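Local coordinates for ABC transporter substrate binding protein (Ribose) (Agrobacterium vitis, PDB 5DKV) that binds a sugar, here alpha-D-tagatopyranose, and probably delivers it as the solute-binding component of an ABC transporter, at residues D141-G146 with T175-Q180; V163-V168 with L195-N200; G223-N228 with V251-P256; T247-A252 with L267-I272. One frame throughout, in Å; residues are numbered along the deposited sequence.

From the N terminus, 141-146 is met by 175-180 (interaction 1), joining helices 142-156 and 173-186. Between them lies 163-168, which pairs with 195-200 (interaction 2), so the loops of interactions 1 and 2 cross; Glu179 OE2 reaches Thr197 OG1 at 2.7 Å. Both loops close before interaction 3 opens, where 223-228 pairs with 251-256; it adjoins interaction 2 through Ser166 N to Phe225 O, 2.8 Å. Interaction 4 shares Val251 and Ala252 with interaction 3 and closes the next loop at 267-272. Interactions 2, 3 and 4 follow one another across parallel strands of one mixed sheet, while interactions 1 and 3 touch the sugar.

Interaction 1 of 4, residues D141-G146 with T175-Q180; sequences DNVLGG and TDQREQ. With T6T (alpha-D-tagatopyranose), chain E.
One amide oxygen, OD1 of Asn142, takes two N-H groups of Arg178 at once: NE at 2.8 Å and NH2 at 2.9 Å. The contact packs two helices, 142-156 and 173-186, of one of the two lobes that close on the sugar in a periplasmic binding protein; their local axes approach to 6.5 Å and cross at -42°. Both nitrogens reach OD1 from the same face of the amide, tilted 34° from the carbonyl plane, whereas OD1 itself lies in the guanidinium plane. This side-on grip should fix the rotation of the guanidinium, whose other N-H groups face the ligand: NH2 also donates to O4 of tagatose at 2.8 Å, and NH1 donates to O3 at 3.0 Å as well as to the carbonyl of Ala227. Arg178 is thus a first-shell pocket residue and Asn142 the second-shell residue that orients it. The arginine chain runs extended from CG to NE (chi2 169°), long enough to carry the head group from the helix to the sugar. Farther along, Gly146 CA lies 3.3 Å from Arg178 O, a CA-H...O contact; the absence of a side chain there lets the backbones come together. Val143 CG2 packs against Gln177 CB. A water accepts from Asn142 N and ND2 and donates to Gln177 OE1 at 2.8 Å.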
loop_
_atom_site.group_PDB
_atom_site.type_symbol
_atom_site.label_atom_id
_atom_site.label_comp_id
_atom_site.label_asym_id
_atom_site.label_seq_id
_atom_site.Cartn_x
_atom_site.Cartn_y
_atom_site.Cartn_z
ATOM N N ASP A 141 -4.491 4.925 6.532
ATOM C CA ASP A 141 -5.161 6.161 6.201
ATOM C C ASP A 141 -4.336 6.788 5.075
ATOM O O ASP A 141 -3.389 7.528 5.341
ATOM C CB ASP A 141 -5.263 7.107 7.430
ATOM C CG ASP A 141 -5.948 8.450 7.111
ATOM O OD1 ASP A 141 -6.063 8.858 5.924
ATOM O OD2 ASP A 141 -6.372 9.137 8.073
ATOM N N ASN A 142 -4.647 6.478 3.820
ATOM C CA ASN A 142 -3.720 6.823 2.751
ATOM C C ASN A 142 -3.667 8.295 2.379
ATOM O O ASN A 142 -2.627 8.790 1.921
ATOM C CB ASN A 142 -4.039 5.962 1.544
ATOM C CG ASN A 142 -3.550 4.564 1.742
ATOM O OD1 ASN A 142 -2.359 4.326 1.693
ATOM N ND2 ASN A 142 -4.462 3.636 1.998
ATOM N N VAL A 143 -4.754 9.026 2.626
ATOM C CA VAL A 143 -4.674 10.472 2.451
ATOM C C VAL A 143 -3.692 11.069 3.461
ATOM O O VAL A 143 -2.843 11.893 3.084
ATOM C CB VAL A 143 -6.048 11.157 2.606
ATOM C CG1 VAL A 143 -5.893 12.673 2.570
ATOM C CG2 VAL A 143 -6.985 10.695 1.496
ATOM N N LEU A 144 -3.808 10.658 4.729
ATOM C CA LEU A 144 -2.866 11.074 5.760
ATOM C C LEU A 144 -1.452 10.719 5.373
ATOM O O LEU A 144 -0.542 11.506 5.595
ATOM C CB LEU A 144 -3.210 10.438 7.129
ATOM C CG LEU A 144 -2.246 10.760 8.283
ATOM C CD1 LEU A 144 -2.219 12.253 8.618
ATOM C CD2 LEU A 144 -2.611 9.946 9.527
ATOM N N GLY A 145 -1.260 9.523 4.823
ATOM C CA GLY A 145 0.055 9.088 4.377
ATOM C C GLY A 145 0.694 10.095 3.429
ATOM O O GLY A 145 1.886 10.430 3.528
ATOM N N GLY A 146 -0.121 10.583 2.507
ATOM C CA GLY A 146 0.318 11.604 1.569
ATOM C C GLY A 146 0.665 12.929 2.230
ATOM O O GLY A 146 1.631 13.608 1.849
ATOM N N THR A 175 -2.848 4.865 -3.883
ATOM C CA THR A 175 -1.892 5.845 -4.364
ATOM C C THR A 175 -2.571 7.110 -4.907
ATOM O O THR A 175 -1.977 8.183 -4.866
ATOM C CB THR A 175 -0.981 5.230 -5.419
ATOM O OG1 THR A 175 -1.778 4.712 -6.483
ATOM C CG2 THR A 175 -0.120 4.107 -4.810
ATOM N N ASP A 176 -3.818 7.002 -5.368
ATOM C CA ASP A 176 -4.622 8.193 -5.665
ATOM C C ASP A 176 -4.787 9.031 -4.392
ATOM O O ASP A 176 -4.633 10.251 -4.406
ATOM C CB ASP A 176 -6.013 7.809 -6.202
ATOM C CG ASP A 176 -6.031 7.531 -7.694
ATOM O OD1 ASP A 176 -4.983 7.659 -8.368
ATOM O OD2 ASP A 176 -7.129 7.180 -8.189
ATOM N N GLN A 177 -5.085 8.364 -3.274
ATOM C CA GLN A 177 -5.317 9.061 -2.018
ATOM C C GLN A 177 -4.009 9.691 -1.522
ATOM O O GLN A 177 -4.018 10.803 -1.000
ATOM C CB GLN A 177 -5.899 8.118 -0.967
ATOM C CG GLN A 177 -7.384 7.884 -1.161
ATOM C CD GLN A 177 -7.947 6.918 -0.145
ATOM O OE1 GLN A 177 -7.320 5.913 0.157
ATOM N NE2 GLN A 177 -9.103 7.256 0.432
ATOM N N ARG A 178 -2.885 8.982 -1.684
ATOM C CA ARG A 178 -1.609 9.523 -1.245
ATOM C C ARG A 178 -1.247 10.756 -2.052
ATOM O O ARG A 178 -0.761 11.733 -1.505
ATOM C CB ARG A 178 -0.501 8.479 -1.363
ATOM C CG ARG A 178 -0.709 7.289 -0.486
ATOM C CD ARG A 178 0.232 6.126 -0.773
ATOM N NE ARG A 178 -0.320 4.917 -0.153
ATOM C CZ ARG A 178 0.034 3.672 -0.432
ATOM N NH1 ARG A 178 0.991 3.414 -1.314
ATOM N NH2 ARG A 178 -0.560 2.674 0.211
ATOM N N GLU A 179 -1.477 10.710 -3.355
ATOM C CA GLU A 179 -1.191 11.876 -4.180
ATOM C C GLU A 179 -2.096 13.061 -3.798
ATOM O O GLU A 179 -1.640 14.204 -3.733
ATOM C CB GLU A 179 -1.351 11.539 -5.660
ATOM C CG GLU A 179 -1.142 12.759 -6.545
ATOM C CD GLU A 179 -1.059 12.419 -8.031
ATOM O OE1 GLU A 179 -1.001 11.225 -8.380
ATOM O OE2 GLU A 179 -1.060 13.361 -8.856
ATOM N N GLN A 180 -3.376 12.805 -3.555
ATOM C CA GLN A 180 -4.287 13.881 -3.145
ATOM C C GLN A 180 -3.847 14.511 -1.824
ATOM O O GLN A 180 -3.889 15.733 -1.670
ATOM C CB GLN A 180 -5.724 13.373 -3.036
ATOM C CG GLN A 180 -6.393 13.095 -4.389
ATOM C CD GLN A 180 -6.496 14.329 -5.299
ATOM O OE1 GLN A 180 -7.055 15.364 -4.918
ATOM N NE2 GLN A 180 -5.961 14.210 -6.513
HETATM O O3 T6T E . 2.096 0.662 -1.424
HETATM C C3 T6T E . 1.671 -0.693 -1.375
HETATM C C4 T6T E . 0.205 -0.734 -1.385
HETATM O O4 T6T E . -0.307 -0.047 -0.184
HETATM C C5 T6T E . -0.321 -0.118 -2.607
HETATM O O5 T6T E . -1.749 -0.254 -2.696
HETATM C C6 T6T E . 0.206 -0.801 -3.858
HETATM O O6 T6T E . 1.664 -0.801 -3.826
HETATM C C2 T6T E . 2.181 -1.433 -2.626
HETATM O O2 T6T E . 1.758 -2.772 -2.526
HETATM C C1 T6T E . 3.641 -1.360 -2.839
HETATM O O1 T6T E . 4.356 -1.916 -1.783
HETATM O O HOH W 1 -7.126 5.177 2.876
#

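Interaction 2 of 4, residues V163-V168 with L195-N200; sequences VYVSNV and LETQFN
Leu195 opens the pairing with its N donating to Val163 O at 2.7 Å, while its CB packs on Tyr164 CB. Its carbonyl then turns to a water, which also donates to Thr197 OG1 and accepts from Val165 N, bridging a place where direct pairing lapses. Glu196 lends its carbonyl to Gln198 NE2, 3.2 Å away. Thr197 sets CG2 over one face of the Phe199 ring, 3.6 Å above its plane and offset toward the rim, and near Asn167 CB; its OG1 is also held by Glu179. Gln198 restores regular pairing: its N bonds Val165 O, and its O receives Asn167 N at 2.9 Å (179°). With chi1 at -58°, Gln198 brings CG to 3.6 Å from Tyr164 CE2; the bend at chi2 then turns the amide nearly perpendicular to the ring. Phe199 runs beside Asn167, CE1 to CB 3.8 Å. Asn200 N donates to Asn167 O at 2.8 Å; its OD1 accepts from Asn202 N, and its ND2 bonds Ser231 OG and a second water shared with Ser166 OG and Gln198 O. Strands 161-167 and 192-199 run parallel and are connected by helix 173-186, a beta-alpha-beta unit of the Rossmann-like lobe of periplasmic binding proteins.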
loop_
_atom_site.group_PDB
_atom_site.type_symbol
_atom_site.label_atom_id
_atom_site.label_comp_id
_atom_site.label_asym_id
_atom_site.label_seq_id
_atom_site.Cartn_x
_atom_site.Cartn_y
_atom_site.Cartn_z
ATOM N N VAL A 163 9.296 20.090 -6.670
ATOM C CA VAL A 163 9.145 18.661 -6.342
ATOM C C VAL A 163 8.138 18.036 -7.297
ATOM O O VAL A 163 7.449 18.738 -8.020
ATOM C CB VAL A 163 8.646 18.422 -4.875
ATOM C CG1 VAL A 163 9.576 19.063 -3.877
ATOM C CG2 VAL A 163 7.234 18.965 -4.687
ATOM N N TYR A 164 8.042 16.710 -7.283
ATOM C CA TYR A 164 6.964 16.033 -7.980
ATOM C C TYR A 164 6.691 14.701 -7.309
ATOM O O TYR A 164 7.515 14.197 -6.548
ATOM C CB TYR A 164 7.291 15.828 -9.466
ATOM C CG TYR A 164 8.306 14.742 -9.748
ATOM C CD1 TYR A 164 9.650 14.988 -9.652
ATOM C CD2 TYR A 164 7.899 13.464 -10.107
ATOM C CE1 TYR A 164 10.578 14.006 -9.909
ATOM C CE2 TYR A 164 8.826 12.466 -10.377
ATOM C CZ TYR A 164 10.168 12.747 -10.267
ATOM O OH TYR A 164 11.131 11.779 -10.507
ATOM N N VAL A 165 5.515 14.156 -7.603
ATOM C CA VAL A 165 5.111 12.844 -7.147
ATOM C C VAL A 165 5.400 11.800 -8.239
ATOM O O VAL A 165 4.982 11.946 -9.401
ATOM C CB VAL A 165 3.613 12.800 -6.807
ATOM C CG1 VAL A 165 3.205 11.387 -6.306
ATOM C CG2 VAL A 165 3.233 13.884 -5.769
ATOM N N SER A 166 6.123 10.763 -7.849
ATOM C CA SER A 166 6.323 9.597 -8.667
ATOM C C SER A 166 5.252 8.614 -8.223
ATOM O O SER A 166 5.209 8.236 -7.058
ATOM C CB SER A 166 7.746 9.045 -8.478
ATOM O OG SER A 166 7.935 7.790 -9.083
ATOM N N ASN A 167 4.353 8.256 -9.130
ATOM C CA ASN A 167 3.202 7.434 -8.786
ATOM C C ASN A 167 2.977 6.304 -9.770
ATOM O O ASN A 167 3.682 6.183 -10.783
ATOM C CB ASN A 167 1.957 8.314 -8.704
ATOM C CG ASN A 167 0.957 7.824 -7.699
ATOM O OD1 ASN A 167 1.046 6.701 -7.206
ATOM N ND2 ASN A 167 0.004 8.676 -7.371
ATOM N N VAL A 168 2.003 5.457 -9.460
ATOM C CA VAL A 168 1.803 4.226 -10.210
ATOM C C VAL A 168 0.983 4.458 -11.476
ATOM O O VAL A 168 1.514 4.426 -12.594
ATOM C CB VAL A 168 1.114 3.166 -9.306
ATOM C CG1 VAL A 168 0.892 1.873 -10.063
ATOM C CG2 VAL A 168 1.969 2.890 -8.095
ATOM N N LEU A 195 5.516 19.935 -9.548
ATOM C CA LEU A 195 5.545 19.655 -10.975
ATOM C C LEU A 195 4.588 18.493 -11.292
ATOM O O LEU A 195 4.046 17.859 -10.383
ATOM C CB LEU A 195 6.964 19.318 -11.429
ATOM C CG LEU A 195 8.054 20.352 -11.104
ATOM C CD1 LEU A 195 9.427 19.844 -11.561
ATOM C CD2 LEU A 195 7.762 21.679 -11.741
ATOM N N GLU A 196 4.417 18.191 -12.579
ATOM C CA GLU A 196 3.487 17.146 -12.987
ATOM C C GLU A 196 3.884 15.775 -12.450
ATOM O O GLU A 196 5.045 15.361 -12.506
ATOM C CB GLU A 196 3.368 17.089 -14.519
ATOM C CG GLU A 196 2.229 16.211 -14.998
ATOM C CD GLU A 196 2.033 16.245 -16.505
ATOM O OE1 GLU A 196 2.696 17.058 -17.187
ATOM O OE2 GLU A 196 1.212 15.450 -17.008
ATOM N N THR A 197 2.891 15.063 -11.940
ATOM C CA THR A 197 3.062 13.685 -11.516
ATOM C C THR A 197 3.558 12.816 -12.664
ATOM O O THR A 197 3.082 12.930 -13.790
ATOM C CB THR A 197 1.743 13.141 -10.978
ATOM O OG1 THR A 197 1.358 13.956 -9.858
ATOM C CG2 THR A 197 1.860 11.684 -10.544
ATOM N N GLN A 198 4.510 11.950 -12.352
ATOM C CA GLN A 198 5.036 10.967 -13.298
ATOM C C GLN A 198 4.516 9.582 -12.944
ATOM O O GLN A 198 4.728 9.108 -11.830
ATOM C CB GLN A 198 6.559 10.968 -13.262
ATOM C CG GLN A 198 7.183 12.305 -13.566
ATOM C CD GLN A 198 6.885 12.740 -14.969
ATOM O OE1 GLN A 198 7.260 12.061 -15.934
ATOM N NE2 GLN A 198 6.187 13.864 -15.104
ATOM N N PHE A 199 3.846 8.930 -13.889
ATOM C CA PHE A 199 3.243 7.629 -13.634
ATOM C C PHE A 199 4.088 6.533 -14.237
ATOM O O PHE A 199 4.412 6.586 -15.410
ATOM C CB PHE A 199 1.820 7.559 -14.194
ATOM C CG PHE A 199 0.835 8.425 -13.443
ATOM C CD1 PHE A 199 0.377 8.026 -12.211
ATOM C CD2 PHE A 199 0.384 9.629 -13.966
ATOM C CE1 PHE A 199 -0.525 8.810 -11.491
ATOM C CE2 PHE A 199 -0.516 10.426 -13.247
ATOM C CZ PHE A 199 -0.967 10.013 -12.020
ATOM N N ASN A 200 4.465 5.553 -13.423
ATOM C CA ASN A 200 5.421 4.528 -13.857
ATOM C C ASN A 200 4.820 3.137 -14.063
ATOM O O ASN A 200 5.539 2.200 -14.408
ATOM C CB ASN A 200 6.562 4.409 -12.851
ATOM C CG ASN A 200 6.063 4.170 -11.406
ATOM O OD1 ASN A 200 5.292 3.260 -11.152
ATOM N ND2 ASN A 200 6.499 5.010 -10.474
HETATM O O HOH W 2 3.428 15.667 -8.843
HETATM O O HOH W 3 7.127 7.632 -11.679
#

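Interaction 3 of 4, residues G223-N228 with V251-P256; sequences GVFGAN and VAFDAP. With T6T (alpha-D-tagatopyranose), chain E.
Phe225 and Phe253 lie side by side and point the same way, with CD1 of Phe253 in the plane of the Phe225 ring, at its edge, 3.8 Å from CE1. Phe225 has CG anti to its backbone nitrogen (chi1 164°), which also brings CD1 over to Val251, 4.2 Å from CG1, the two side chains meeting at an oblique angle. Ala227 CA rests 3.7 Å above one face of the same ring, toward its rim. Phe253 sets CB against two carbonyls, Gly226 O and Ala227 O, and its ring continues toward Arg178. Phe225, Val251 and Phe253 sit on neighbouring parallel strands, 223-226 and 249-253, whose local axes are 4.8 Å apart and only 5° from parallel; helix 229-241 connects them in a beta-alpha-beta crossover. Three backbone bonds set the register: Val251 N to Val224 O, Gly226 N to Val251 O, and Phe253 N to Gly226 O at 2.9 Å. Past the C-terminal ends of both strands the chains turn to tagatose. Asn228, N-cap of the following helix, donates from ND2 to O6 at 3.1 Å, nearly straight at 171°, and ND2 is also held by Asn202. Asp254 approaches with OD1, which receives the O3 hydroxyl at 2.6 Å and lies 3.5 Å from Asn228 CA; OD2 is held by Tyr322 and Gln274.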
loop_
_atom_site.group_PDB
_atom_site.type_symbol
_atom_site.label_atom_id
_atom_site.label_comp_id
_atom_site.label_asym_id
_atom_site.label_seq_id
_atom_site.Cartn_x
_atom_site.Cartn_y
_atom_site.Cartn_z
ATOM N N GLY A 223 13.262 17.844 -4.880
ATOM C CA GLY A 223 12.889 16.569 -4.282
ATOM C C GLY A 223 11.798 15.823 -5.016
ATOM O O GLY A 223 11.206 16.319 -5.978
ATOM N N VAL A 224 11.548 14.599 -4.554
ATOM C CA VAL A 224 10.568 13.713 -5.163
ATOM C C VAL A 224 9.952 12.855 -4.084
ATOM O O VAL A 224 10.630 12.441 -3.147
ATOM C CB VAL A 224 11.217 12.841 -6.251
ATOM C CG1 VAL A 224 12.375 12.071 -5.699
ATOM C CG2 VAL A 224 10.221 11.893 -6.884
ATOM N N PHE A 225 8.659 12.590 -4.239
ATOM C CA PHE A 225 7.916 11.698 -3.353
ATOM C C PHE A 225 7.477 10.509 -4.168
ATOM O O PHE A 225 6.712 10.664 -5.109
ATOM C CB PHE A 225 6.711 12.420 -2.738
ATOM C CG PHE A 225 5.665 11.481 -2.121
ATOM C CD1 PHE A 225 6.041 10.458 -1.270
ATOM C CD2 PHE A 225 4.310 11.656 -2.392
ATOM C CE1 PHE A 225 5.075 9.624 -0.693
ATOM C CE2 PHE A 225 3.354 10.830 -1.840
ATOM C CZ PHE A 225 3.729 9.819 -0.991
ATOM N N GLY A 226 7.977 9.321 -3.821
ATOM C CA GLY A 226 7.530 8.093 -4.460
ATOM C C GLY A 226 6.374 7.511 -3.676
ATOM O O GLY A 226 6.526 7.135 -2.500
ATOM N N ALA A 227 5.220 7.405 -4.321
ATOM C CA ALA A 227 3.996 7.200 -3.587
ATOM C C ALA A 227 3.718 5.728 -3.271
ATOM O O ALA A 227 2.740 5.451 -2.601
ATOM C CB ALA A 227 2.831 7.802 -4.341
ATOM N N ASN A 228 4.583 4.810 -3.705
ATOM C CA ASN A 228 4.537 3.425 -3.238
ATOM C C ASN A 228 5.936 2.837 -3.357
ATOM O O ASN A 228 6.874 3.505 -3.804
ATOM C CB ASN A 228 3.499 2.566 -4.000
ATOM C CG ASN A 228 4.020 2.000 -5.323
ATOM O OD1 ASN A 228 4.843 2.621 -5.987
ATOM N ND2 ASN A 228 3.477 0.850 -5.737
ATOM N N VAL A 251 11.563 11.232 -0.504
ATOM C CA VAL A 251 10.685 10.641 0.486
ATOM C C VAL A 251 10.014 9.487 -0.220
ATOM O O VAL A 251 9.403 9.649 -1.266
ATOM C CB VAL A 251 9.631 11.636 1.060
ATOM C CG1 VAL A 251 8.628 10.925 1.954
ATOM C CG2 VAL A 251 10.329 12.723 1.834
ATOM N N ALA A 252 10.163 8.308 0.371
ATOM C CA ALA A 252 9.690 7.084 -0.225
ATOM C C ALA A 252 8.644 6.448 0.645
ATOM O O ALA A 252 8.861 6.239 1.834
ATOM C CB ALA A 252 10.836 6.122 -0.429
ATOM N N PHE A 253 7.511 6.125 0.043
ATOM C CA PHE A 253 6.489 5.347 0.716
ATOM C C PHE A 253 6.900 3.893 0.746
ATOM O O PHE A 253 7.555 3.417 -0.173
ATOM C CB PHE A 253 5.141 5.486 0.004
ATOM C CG PHE A 253 3.964 5.625 0.941
ATOM C CD1 PHE A 253 3.672 6.831 1.532
ATOM C CD2 PHE A 253 3.134 4.533 1.211
ATOM C CE1 PHE A 253 2.613 6.969 2.384
ATOM C CE2 PHE A 253 2.048 4.675 2.066
ATOM C CZ PHE A 253 1.786 5.887 2.646
ATOM N N ASP A 254 6.493 3.202 1.809
ATOM C CA ASP A 254 6.807 1.796 2.075
ATOM C C ASP A 254 8.255 1.634 2.529
ATOM O O ASP A 254 9.033 2.596 2.528
ATOM C CB ASP A 254 6.467 0.896 0.874
ATOM C CG ASP A 254 4.966 0.848 0.610
ATOM O OD1 ASP A 254 4.528 1.167 -0.529
ATOM O OD2 ASP A 254 4.223 0.506 1.572
ATOM N N ALA A 255 8.580 0.441 3.010
ATOM C CA ALA A 255 9.872 0.219 3.677
ATOM C C ALA A 255 10.466 -1.146 3.332
ATOM O O ALA A 255 10.594 -2.025 4.193
ATOM C CB ALA A 255 9.712 0.372 5.169
ATOM N N PRO A 256 10.859 -1.329 2.069
ATOM C CA PRO A 256 11.597 -2.550 1.753
ATOM C C PRO A 256 12.968 -2.539 2.428
ATOM O O PRO A 256 13.426 -1.488 2.883
ATOM C CB PRO A 256 11.728 -2.505 0.233
ATOM C CG PRO A 256 11.634 -1.083 -0.118
ATOM C CD PRO A 256 10.731 -0.437 0.902
HETATM O O3 T6T E . 2.096 0.662 -1.424
HETATM C C3 T6T E . 1.671 -0.693 -1.375
HETATM C C4 T6T E . 0.205 -0.734 -1.385
HETATM O O4 T6T E . -0.307 -0.047 -0.184
HETATM C C5 T6T E . -0.321 -0.118 -2.607
HETATM O O5 T6T E . -1.749 -0.254 -2.696
HETATM C C6 T6T E . 0.206 -0.801 -3.858
HETATM O O6 T6T E . 1.664 -0.801 -3.826
HETATM C C2 T6T E . 2.181 -1.433 -2.626
HETATM O O2 T6T E . 1.758 -2.772 -2.526
HETATM C C1 T6T E . 3.641 -1.360 -2.839
HETATM O O1 T6T E . 4.356 -1.916 -1.783
#

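Interaction 4 of 4, residues T247-A252 with L267-I272; sequences TIKVVA and LIDFAI
Another beta-alpha-beta unit of the same lobe, strand 249-253, helix 259-264 and strand 270-273, brings Val250, Val251 and Ala252 alongside 268-272. The strands are parallel, their local axes 4.9 Å apart at 18°. Ala252 bonds the neighbouring strand through both its N and its O: the N donates to Phe270 O at an N-H...O angle of 176°, and the O accepts from Ile272 N at 2.8 Å. Two residues back, Val250 O takes the N-H of Asp269, whereas Phe270 N is buried with no partner in the model, a cost paid where the second strand begins. Val250 CG1 meets Ile268 CG2 at 3.8 Å; chi1 of Ile268, 70°, places CG1 between the backbone N and the carbonyl carbon and leaves CG2 for this contact. On the face that carries Val251 and Phe270, Val251 divides its branches: CG2 comes to the edge of the Phe270 ring, 4.1 Å from CD2, and CG1 touches Ile272 CG1. The polar side chains at the start of the strand meet chiefly through water. Lys249 crosses Asp269 with NZ 4.5 Å from OD2, too far for a salt bridge, and NZ also bonds Gly246 O; one water accepts from NZ at 2.8 Å and donates to Asp269 OD2 at 2.6 Å.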
loop_
_atom_site.group_PDB
_atom_site.type_symbol
_atom_site.label_atom_id
_atom_site.label_comp_id
_atom_site.label_asym_id
_atom_site.label_seq_id
_atom_site.Cartn_x
_atom_site.Cartn_y
_atom_site.Cartn_z
ATOM N N THR A 247 21.314 15.494 -2.767
ATOM C CA THR A 247 20.983 16.804 -3.331
ATOM C C THR A 247 19.509 16.881 -3.721
ATOM O O THR A 247 18.806 17.825 -3.360
ATOM C CB THR A 247 21.857 17.099 -4.542
ATOM O OG1 THR A 247 23.227 17.072 -4.123
ATOM C CG2 THR A 247 21.523 18.467 -5.137
ATOM N N ILE A 248 19.049 15.895 -4.477
ATOM C CA ILE A 248 17.620 15.745 -4.730
ATOM C C ILE A 248 17.083 14.896 -3.594
ATOM O O ILE A 248 17.453 13.741 -3.481
ATOM C CB ILE A 248 17.317 15.085 -6.078
ATOM C CG1 ILE A 248 17.858 15.918 -7.252
ATOM C CG2 ILE A 248 15.827 14.886 -6.252
ATOM C CD1 ILE A 248 17.815 15.168 -8.609
ATOM N N LYS A 249 16.195 15.470 -2.779
ATOM C CA LYS A 249 15.735 14.800 -1.566
ATOM C C LYS A 249 14.669 13.804 -1.979
ATOM O O LYS A 249 13.869 14.073 -2.880
ATOM C CB LYS A 249 15.174 15.794 -0.548
ATOM C CG LYS A 249 16.150 16.909 -0.137
ATOM C CD LYS A 249 17.431 16.357 0.453
ATOM C CE LYS A 249 18.331 17.490 1.002
ATOM N NZ LYS A 249 19.608 16.960 1.558
ATOM N N VAL A 250 14.641 12.658 -1.309
ATOM C CA VAL A 250 13.654 11.635 -1.612
ATOM C C VAL A 250 12.890 11.237 -0.372
ATOM O O VAL A 250 13.478 10.963 0.684
ATOM C CB VAL A 250 14.312 10.379 -2.219
ATOM C CG1 VAL A 250 13.258 9.275 -2.508
ATOM C CG2 VAL A 250 15.099 10.733 -3.476
ATOM N N VAL A 251 11.563 11.232 -0.504
ATOM C CA VAL A 251 10.685 10.641 0.486
ATOM C C VAL A 251 10.014 9.487 -0.220
ATOM O O VAL A 251 9.403 9.649 -1.266
ATOM C CB VAL A 251 9.631 11.636 1.060
ATOM C CG1 VAL A 251 8.628 10.925 1.954
ATOM C CG2 VAL A 251 10.329 12.723 1.834
ATOM N N ALA A 252 10.163 8.308 0.371
ATOM C CA ALA A 252 9.690 7.084 -0.225
ATOM C C ALA A 252 8.644 6.448 0.645
ATOM O O ALA A 252 8.861 6.239 1.834
ATOM C CB ALA A 252 10.836 6.122 -0.429
ATOM N N LEU A 267 20.679 8.758 0.425
ATOM C CA LEU A 267 19.943 8.725 -0.833
ATOM C C LEU A 267 18.465 9.014 -0.620
ATOM O O LEU A 267 17.845 9.662 -1.454
ATOM C CB LEU A 267 20.126 7.387 -1.527
ATOM C CG LEU A 267 19.385 7.197 -2.859
ATOM C CD1 LEU A 267 19.759 8.275 -3.881
ATOM C CD2 LEU A 267 19.676 5.791 -3.425
ATOM N N ILE A 268 17.901 8.533 0.485
ATOM C CA ILE A 268 16.523 8.867 0.847
ATOM C C ILE A 268 16.562 9.461 2.239
ATOM O O ILE A 268 17.423 9.084 3.046
ATOM C CB ILE A 268 15.555 7.654 0.774
ATOM C CG1 ILE A 268 15.830 6.636 1.870
ATOM C CG2 ILE A 268 15.676 6.973 -0.591
ATOM C CD1 ILE A 268 14.750 5.554 1.959
ATOM N N ASP A 269 15.670 10.425 2.494
ATOM C CA ASP A 269 15.602 11.099 3.781
ATOM C C ASP A 269 14.585 10.458 4.730
ATOM O O ASP A 269 14.824 10.410 5.938
ATOM C CB ASP A 269 15.257 12.576 3.593
ATOM C CG ASP A 269 16.494 13.441 3.385
ATOM O OD1 ASP A 269 17.492 12.932 2.834
ATOM O OD2 ASP A 269 16.470 14.622 3.788
ATOM N N PHE A 270 13.453 9.992 4.190
ATOM C CA PHE A 270 12.418 9.352 4.984
ATOM C C PHE A 270 11.791 8.212 4.213
ATOM O O PHE A 270 11.561 8.324 3.012
ATOM C CB PHE A 270 11.310 10.341 5.385
ATOM C CG PHE A 270 11.797 11.505 6.186
ATOM C CD1 PHE A 270 11.962 11.384 7.545
ATOM C CD2 PHE A 270 12.072 12.723 5.579
ATOM C CE1 PHE A 270 12.400 12.419 8.297
ATOM C CE2 PHE A 270 12.532 13.786 6.324
ATOM C CZ PHE A 270 12.688 13.648 7.690
ATOM N N ALA A 271 11.502 7.138 4.923
ATOM C CA ALA A 271 10.652 6.077 4.411
ATOM C C ALA A 271 9.403 6.039 5.261
ATOM O O ALA A 271 9.480 5.987 6.484
ATOM C CB ALA A 271 11.376 4.737 4.429
ATOM N N ILE A 272 8.247 6.098 4.611
ATOM C CA ILE A 272 6.966 6.029 5.307
ATOM C C ILE A 272 6.454 4.574 5.293
ATOM O O ILE A 272 5.856 4.125 4.326
ATOM C CB ILE A 272 5.905 6.976 4.682
ATOM C CG1 ILE A 272 6.456 8.390 4.423
ATOM C CG2 ILE A 272 4.666 7.016 5.583
ATOM C CD1 ILE A 272 7.100 9.026 5.606
HETATM O O HOH W 4 18.893 11.856 -2.295
HETATM O O HOH W 5 18.673 15.977 4.017
HETATM O O HOH W 6 17.078 12.135 0.160
#